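Local structure of adenosine monophosphate-protein transferase (Pyrococcus horikoshii, 2D16) at residues 49-52 / 53-56; 140-144 / 145-149; 152-156 / 157-161. The protein is of unproven function but probably acts on adenosine or an adenosine nucleotide, either as an adenosine-specific kinase or in transferring AMP to other proteins. All blocks are in the same frame, centred on the assembly; numbering follows the deposited sequence.

Contact 1: residues 49-52 / 53-56; sequences MNEA and KPQL
Glu51 and Leu56 face each other as an antiparallel hydrogen-bonded pair, and the four residues between them reverse the chain. Backbone bonds set the frame. Glu51 N gives its hydrogen to Leu56 O over 2.8 Å. That bond is almost linear (168°). The return bond from Leu56 N to Glu51 O is longer, 3.1 Å, and more bent. Ala52 to Gln55 form a type I beta turn, closed by Gln55 N reaching Ala52 O at 2.8 Å from well above the carbonyl plane. Because Gln55 and Leu56 both oppose Glu51, the strand re-enters through a G1 beta bulge. Gln55 adopts the left-handed helical region (positive phi, 52°), which glycine most often supplies in this bulge.

Van der Waals packing joins Glu51 and Pro54. With CG anti to the backbone N (chi1 -174°) and the chain extended beyond it, Glu51 crosses the proline at about a right angle, its methylenes and carboxylate lying against CG and CD of the ring. Glu51 CG is 3.4 Å from Pro54 CD. Glu51 OE1 is 3.2 Å from Pro54 CG. The fixed phi of Pro54 is compatible with the third turn position, though proline is commoner at the second, and its ring gives Glu51 a surface to lie on.

The polar side-chain ends find their partners beyond the turn, within the fold. Glu51 OE1 forms a salt bridge with Arg58, while Asn50 offers OD1 to Thr57 and ND2 to the carbonyls of Ala74 and Ala79, a use of both amide ends that suits a buried position.

The hairpin joins strand 44-51 to strand 56-61, an outermost strand of the five-stranded antiparallel sheet in this chain; Met49 and Glu51 touch the start of helix 25-39, and along the other edge of strand 44-51 the Asn50 backbone bonds to His81 and Val82.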
loop_
_atom_site.group_PDB
_atom_site.type_symbol
_atom_site.label_atom_id
_atom_site.label_comp_id
_atom_site.label_asym_id
_atom_site.label_seq_id
_atom_site.Cartn_x
_atom_site.Cartn_y
_atom_site.Cartn_z
ATOM N N MET A 49 -29.291 1.750 44.670
ATOM C CA MET A 49 -29.091 3.036 45.315
ATOM C C MET A 49 -30.317 3.378 46.142
ATOM O O MET A 49 -31.452 3.194 45.693
ATOM C CB MET A 49 -28.839 4.106 44.256
ATOM C CG MET A 49 -28.381 5.439 44.808
ATOM S SD MET A 49 -27.745 6.471 43.476
ATOM C CE MET A 49 -27.272 7.962 44.405
ATOM N N ASN A 50 -30.082 3.876 47.351
ATOM C CA ASN A 50 -31.169 4.208 48.263
ATOM C C ASN A 50 -31.748 5.602 48.105
ATOM O O ASN A 50 -31.021 6.592 48.039
ATOM C CB ASN A 50 -30.714 4.011 49.711
ATOM C CG ASN A 50 -30.243 2.600 49.980
ATOM O OD1 ASN A 50 -30.786 1.644 49.431
ATOM N ND2 ASN A 50 -29.230 2.460 50.833
ATOM N N GLU A 51 -33.074 5.663 48.047
ATOM C CA GLU A 51 -33.792 6.925 47.926
ATOM C C GLU A 51 -34.478 7.163 49.272
ATOM O O GLU A 51 -35.330 6.380 49.695
ATOM C CB GLU A 51 -34.826 6.837 46.800
ATOM C CG GLU A 51 -35.523 8.151 46.515
ATOM C CD GLU A 51 -36.604 8.019 45.464
ATOM O OE1 GLU A 51 -36.968 6.874 45.122
ATOM O OE2 GLU A 51 -37.099 9.063 44.990
ATOM N N ALA A 52 -34.096 8.248 49.940
ATOM C CA ALA A 52 -34.619 8.583 51.263
ATOM C C ALA A 52 -36.115 8.852 51.393
ATOM O O ALA A 52 -36.799 8.184 52.169
ATOM C CB ALA A 52 -33.843 9.771 51.829
ATOM N N LYS A 53 -36.620 9.830 50.647
ATOM C CA LYS A 53 -38.032 10.204 50.725
ATOM C C LYS A 53 -38.991 9.009 50.794
ATOM O O LYS A 53 -39.741 8.868 51.762
ATOM C CB LYS A 53 -38.487 11.376 49.834
ATOM C CG LYS A 53 -39.852 12.068 49.836
ATOM C CD LYS A 53 -40.021 13.141 48.759
ATOM C CE LYS A 53 -41.294 13.912 48.398
ATOM N NZ LYS A 53 -41.316 14.955 47.373
ATOM N N PRO A 54 -38.979 8.131 49.778
ATOM C CA PRO A 54 -39.881 6.974 49.810
ATOM C C PRO A 54 -39.268 5.772 50.530
ATOM O O PRO A 54 -39.888 4.710 50.622
ATOM C CB PRO A 54 -40.111 6.694 48.334
ATOM C CG PRO A 54 -38.754 6.959 47.765
ATOM C CD PRO A 54 -38.335 8.250 48.457
ATOM N N GLN A 55 -38.047 5.948 51.032
ATOM C CA GLN A 55 -37.341 4.882 51.733
ATOM C C GLN A 55 -37.305 3.606 50.892
ATOM O O GLN A 55 -37.606 2.510 51.371
ATOM C CB GLN A 55 -38.005 4.632 53.091
ATOM C CG GLN A 55 -37.816 5.803 54.050
ATOM C CD GLN A 55 -38.519 5.615 55.379
ATOM O OE1 GLN A 55 -39.736 5.770 55.479
ATOM N NE2 GLN A 55 -37.751 5.278 56.409
ATOM N N LEU A 56 -36.920 3.767 49.630
ATOM C CA LEU A 56 -36.838 2.653 48.694
ATOM C C LEU A 56 -35.444 2.440 48.125
ATOM O O LEU A 56 -34.721 3.399 47.848
ATOM C CB LEU A 56 -37.783 2.882 47.516
ATOM C CG LEU A 56 -39.294 2.760 47.704
ATOM C CD1 LEU A 56 -39.983 3.205 46.423
ATOM C CD2 LEU A 56 -39.661 1.320 48.038
#

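Contact 2: residues 140-144 / 145-149; sequences KIETD and EQKKE
Thr143 and Gln146 hold each other in a capping box at the start of helix 144-157. The threonine hydroxyl sits between its own backbone N and carbonyl carbon (chi1 60°), which brings OG1 to 3.2 Å from Gln146 N and satisfies an amide that the first helical turn cannot serve. In return, the glutamine chain, extended beyond CG, runs back across the threonine until Gln146 OE1 lies 2.8 Å from Thr143 N, in the plane of the amide group and on a lone pair. A water gives OE1 a further hydrogen and bridges it to Ile141 O. A short hydroxyl side chain and a longer amide are well matched to these two reaches.

Glu142 crosses Lys147 at about a right angle, its carboxyl carbon CD 3.3 Å from Lys147 CG, so the lysine meets it through methylenes; the charge of Glu142 is paired with Arg150, about a turn beyond Lys147. Lys147, also fully extended, runs alongside Asp144 in the same direction, and its NZ makes a weak, 3.4 Å salt bridge to Asp144 OD1. Lys148 bends at its last torsion, and a water links its NZ to Asp144 O.

Acidic Glu142, Asp144 and Glu145 lie at or just before the helix start, where the dipole is positive, an electrostatic match that would be expected to favour this helix start on an exposed surface.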
loop_
_atom_site.group_PDB
_atom_site.type_symbol
_atom_site.label_atom_id
_atom_site.label_comp_id
_atom_site.label_asym_id
_atom_site.label_seq_id
_atom_site.Cartn_x
_atom_site.Cartn_y
_atom_site.Cartn_z
ATOM N N LYS A 140 2.446 -5.748 59.152
ATOM C CA LYS A 140 3.887 -5.808 58.949
ATOM C C LYS A 140 4.265 -5.035 57.696
ATOM O O LYS A 140 3.492 -4.975 56.743
ATOM C CB LYS A 140 4.353 -7.263 58.807
ATOM C CG LYS A 140 4.278 -8.080 60.090
ATOM C CD LYS A 140 5.123 -7.455 61.193
ATOM C CE LYS A 140 5.149 -8.332 62.436
ATOM N NZ LYS A 140 3.781 -8.611 62.942
ATOM N N ILE A 141 5.453 -4.439 57.707
ATOM C CA ILE A 141 5.941 -3.686 56.558
ATOM C C ILE A 141 6.758 -4.631 55.684
ATOM O O ILE A 141 7.599 -5.383 56.182
ATOM C CB ILE A 141 6.821 -2.497 57.002
ATOM C CG1 ILE A 141 5.984 -1.524 57.838
ATOM C CG2 ILE A 141 7.404 -1.790 55.783
ATOM C CD1 ILE A 141 6.787 -0.410 58.491
ATOM N N GLU A 142 6.498 -4.591 54.381
ATOM C CA GLU A 142 7.180 -5.450 53.417
ATOM C C GLU A 142 8.703 -5.359 53.480
ATOM O O GLU A 142 9.269 -4.311 53.796
ATOM C CB GLU A 142 6.726 -5.099 51.996
ATOM C CG GLU A 142 7.361 -3.825 51.448
ATOM C CD GLU A 142 6.927 -3.506 50.028
ATOM O OE1 GLU A 142 6.577 -4.443 49.279
ATOM O OE2 GLU A 142 6.951 -2.316 49.654
ATOM N N THR A 143 9.360 -6.472 53.169
ATOM C CA THR A 143 10.816 -6.535 53.147
ATOM C C THR A 143 11.245 -6.210 51.721
ATOM O O THR A 143 10.408 -6.164 50.817
ATOM C CB THR A 143 11.323 -7.951 53.488
ATOM O OG1 THR A 143 10.821 -8.885 52.520
ATOM C CG2 THR A 143 10.859 -8.366 54.874
ATOM N N ASP A 144 12.539 -5.991 51.512
ATOM C CA ASP A 144 13.036 -5.686 50.176
ATOM C C ASP A 144 12.732 -6.841 49.229
ATOM O O ASP A 144 12.404 -6.630 48.062
ATOM C CB ASP A 144 14.543 -5.424 50.202
ATOM C CG ASP A 144 14.901 -4.162 50.957
ATOM O OD1 ASP A 144 14.244 -3.123 50.727
ATOM O OD2 ASP A 144 15.844 -4.206 51.774
ATOM N N GLU A 145 12.841 -8.062 49.739
ATOM C CA GLU A 145 12.570 -9.246 48.937
ATOM C C GLU A 145 11.108 -9.249 48.496
ATOM O O GLU A 145 10.797 -9.550 47.343
ATOM C CB GLU A 145 12.862 -10.511 49.746
ATOM C CG GLU A 145 12.793 -11.791 48.934
ATOM C CD GLU A 145 13.827 -11.826 47.825
ATOM O OE1 GLU A 145 15.031 -11.692 48.135
ATOM O OE2 GLU A 145 13.441 -11.987 46.646
ATOM N N GLN A 146 10.215 -8.916 49.420
ATOM C CA GLN A 146 8.792 -8.879 49.112
ATOM C C GLN A 146 8.485 -7.779 48.102
ATOM O O GLN A 146 7.526 -7.889 47.336
ATOM C CB GLN A 146 7.979 -8.687 50.395
ATOM C CG GLN A 146 8.082 -9.878 51.337
ATOM C CD GLN A 146 7.389 -9.646 52.657
ATOM O OE1 GLN A 146 7.628 -8.641 53.325
ATOM N NE2 GLN A 146 6.529 -10.582 53.047
ATOM N N LYS A 147 9.296 -6.724 48.099
ATOM C CA LYS A 147 9.120 -5.632 47.141
ATOM C C LYS A 147 9.386 -6.182 45.752
ATOM O O LYS A 147 8.629 -5.938 44.817
ATOM C CB LYS A 147 10.115 -4.500 47.381
ATOM C CG LYS A 147 9.890 -3.661 48.610
ATOM C CD LYS A 147 10.897 -2.525 48.610
ATOM C CE LYS A 147 10.884 -1.749 49.908
ATOM N NZ LYS A 147 11.954 -0.712 49.906
ATOM N N LYS A 148 10.490 -6.911 45.619
ATOM C CA LYS A 148 10.854 -7.494 44.337
ATOM C C LYS A 148 9.774 -8.459 43.876
ATOM O O LYS A 148 9.440 -8.505 42.697
ATOM C CB LYS A 148 12.194 -8.230 44.443
ATOM C CG LYS A 148 13.382 -7.319 44.706
ATOM C CD LYS A 148 14.689 -8.101 44.693
ATOM C CE LYS A 148 15.885 -7.185 44.911
ATOM N NZ LYS A 148 15.801 -6.465 46.217
ATOM N N GLU A 149 9.222 -9.221 44.816
ATOM C CA GLU A 149 8.181 -10.190 44.493
ATOM C C GLU A 149 6.911 -9.548 43.942
ATOM O O GLU A 149 6.351 -10.021 42.950
ATOM C CB GLU A 149 7.818 -11.017 45.727
ATOM C CG GLU A 149 8.936 -11.889 46.260
ATOM C CD GLU A 149 8.509 -12.677 47.484
ATOM O OE1 GLU A 149 7.493 -13.400 47.396
ATOM O OE2 GLU A 149 9.186 -12.574 48.529
HETATM O O HOH W 1 7.539 -8.271 56.057
HETATM O O HOH W 2 13.927 -4.202 46.770
#

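Contact 3: residues 152-156 / 157-161; sequences ELVEK and IGYKI
Leu153 meets Ile157 one turn along the helix through the branch point of one and the end of the other, CG to CD1 at 4.2 Å, while its carbonyl oxygen takes the hydrogen of Ile157 N at 2.9 Å, an ordinary helical bond.

Val154 follows with its CG1 anti to the backbone N (chi1 168°), a setting that swings this methyl against Tyr159 CB, 3.6 Å away. Its carbonyl oxygen lies near the plane of the tyrosine ring, at the edge, and accepts a hydrogen bond from Tyr159 N at 3.2 Å. That long backward bond, together with the one from Gly158 N to Glu155 O at 3.1 Å, defines a Schellman motif, a common way for a helix to stop. Gly158 has phi 135°, where a beta carbon would press on the preceding carbonyl oxygen, so glycine fits the place. Tyr159 then centres an inverse gamma turn, and its side chain packs on Leu37 of a second subunit, a large, mostly apolar ring being suited to packing between subunits; Ile161 touches Thr60 of that same subunit.

The extended side chain of Glu155 crosses that of Lys160 obliquely. The lysine, bent at CB-CG and again near its end, lays its CD 3.4 Å from Glu155 OE2, and its NZ forms a weak salt bridge with the same oxygen, also at 3.4 Å; two long, charged chains suit this exposed surface.

Lys156, the last residue of 152-156, bonds its backbone N to Glu152 O.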
loop_
_atom_site.group_PDB
_atom_site.type_symbol
_atom_site.label_atom_id
_atom_site.label_comp_id
_atom_site.label_asym_id
_atom_site.label_seq_id
_atom_site.Cartn_x
_atom_site.Cartn_y
_atom_site.Cartn_z
ATOM N N GLU A 152 7.461 -8.212 40.419
ATOM C CA GLU A 152 7.525 -9.264 39.410
ATOM C C GLU A 152 6.106 -9.744 39.129
ATOM O O GLU A 152 5.747 -10.013 37.981
ATOM C CB GLU A 152 8.372 -10.445 39.898
ATOM C CG GLU A 152 9.872 -10.214 39.845
ATOM C CD GLU A 152 10.663 -11.460 40.220
ATOM O OE1 GLU A 152 10.392 -12.534 39.642
ATOM O OE2 GLU A 152 11.555 -11.363 41.088
ATOM N N LEU A 153 5.303 -9.843 40.184
ATOM C CA LEU A 153 3.922 -10.289 40.058
ATOM C C LEU A 153 3.107 -9.306 39.222
ATOM O O LEU A 153 2.318 -9.712 38.369
ATOM C CB LEU A 153 3.284 -10.451 41.444
ATOM C CG LEU A 153 1.830 -10.936 41.465
ATOM C CD1 LEU A 153 1.711 -12.250 40.703
ATOM C CD2 LEU A 153 1.362 -11.104 42.901
ATOM N N VAL A 154 3.303 -8.010 39.462
ATOM C CA VAL A 154 2.573 -7.000 38.703
ATOM C C VAL A 154 2.869 -7.142 37.211
ATOM O O VAL A 154 1.974 -7.009 36.374
ATOM C CB VAL A 154 2.931 -5.572 39.172
ATOM C CG1 VAL A 154 2.387 -4.543 38.183
ATOM C CG2 VAL A 154 2.340 -5.327 40.556
ATOM N N GLU A 155 4.122 -7.422 36.872
ATOM C CA GLU A 155 4.469 -7.591 35.471
ATOM C C GLU A 155 3.848 -8.879 34.936
ATOM O O GLU A 155 3.352 -8.910 33.813
ATOM C CB GLU A 155 5.989 -7.610 35.285
ATOM C CG GLU A 155 6.641 -6.252 35.519
ATOM C CD GLU A 155 8.094 -6.209 35.076
ATOM O OE1 GLU A 155 8.737 -5.149 35.245
ATOM O OE2 GLU A 155 8.592 -7.227 34.557
ATOM N N LYS A 156 3.855 -9.932 35.750
ATOM C CA LYS A 156 3.284 -11.210 35.332
ATOM C C LYS A 156 1.783 -11.095 35.078
ATOM O O LYS A 156 1.234 -11.788 34.219
ATOM C CB LYS A 156 3.543 -12.289 36.391
ATOM C CG LYS A 156 2.970 -13.654 36.015
ATOM C CD LYS A 156 3.240 -14.706 37.083
ATOM C CE LYS A 156 2.621 -16.046 36.694
ATOM N NZ LYS A 156 2.880 -17.113 37.704
ATOM N N ILE A 157 1.120 -10.218 35.825
ATOM C CA ILE A 157 -0.316 -10.023 35.666
ATOM C C ILE A 157 -0.640 -9.420 34.299
ATOM O O ILE A 157 -1.725 -9.633 33.760
ATOM C CB ILE A 157 -0.879 -9.105 36.779
ATOM C CG1 ILE A 157 -0.797 -9.825 38.127
ATOM C CG2 ILE A 157 -2.326 -8.731 36.478
ATOM C CD1 ILE A 157 -1.218 -8.974 39.309
ATOM N N GLY A 158 0.305 -8.668 33.744
ATOM C CA GLY A 158 0.084 -8.068 32.440
ATOM C C GLY A 158 0.490 -6.611 32.346
ATOM O O GLY A 158 0.425 -6.010 31.270
ATOM N N TYR A 159 0.900 -6.030 33.468
ATOM C CA TYR A 159 1.320 -4.636 33.471
ATOM C C TYR A 159 2.797 -4.594 33.115
ATOM O O TYR A 159 3.665 -4.384 33.961
ATOM C CB TYR A 159 1.038 -4.016 34.840
ATOM C CG TYR A 159 -0.447 -3.928 35.112
ATOM C CD1 TYR A 159 -1.229 -2.936 34.514
ATOM C CD2 TYR A 159 -1.082 -4.871 35.912
ATOM C CE1 TYR A 159 -2.612 -2.891 34.709
ATOM C CE2 TYR A 159 -2.464 -4.839 36.114
ATOM C CZ TYR A 159 -3.221 -3.846 35.509
ATOM O OH TYR A 159 -4.585 -3.821 35.704
ATOM N N LYS A 160 3.053 -4.813 31.831
ATOM C CA LYS A 160 4.400 -4.847 31.284
ATOM C C LYS A 160 4.358 -4.309 29.858
ATOM O O LYS A 160 3.438 -4.619 29.099
ATOM C CB LYS A 160 4.901 -6.296 31.270
ATOM C CG LYS A 160 6.307 -6.489 30.733
ATOM C CD LYS A 160 7.345 -5.886 31.664
ATOM C CE LYS A 160 8.753 -6.261 31.216
ATOM N NZ LYS A 160 8.936 -7.742 31.185
ATOM N N ILE A 161 5.351 -3.505 29.500
ATOM C CA ILE A 161 5.429 -2.941 28.159
ATOM C C ILE A 161 6.780 -3.291 27.548
ATOM O O ILE A 161 7.749 -3.544 28.267
ATOM C CB ILE A 161 5.267 -1.401 28.173
ATOM C CG1 ILE A 161 6.409 -0.757 28.960
ATOM C CG2 ILE A 161 3.924 -1.034 28.779
ATOM C CD1 ILE A 161 6.410 0.761 28.917
#

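In the fold
Contact 1 is the partly buried member of the three, with Met49 and Asn50 inside the fold, whereas contacts 2 and 3 are surface contacts. The latter two share helix 144-157, taking its first and last turns with centres about 17 Å apart, and lie across the chain's centre from contact 1, whose centre is more than 40 Å from either. Contact 1 works by strand pairing and a proline-backed turn; contact 2 caps amides with side chains and adds waters, while contact 3 finishes the helix through backbone bonds and a glycine. Of the three, contact 3 touches another subunit. Weak lysine salt bridges occur in both helix-end contacts.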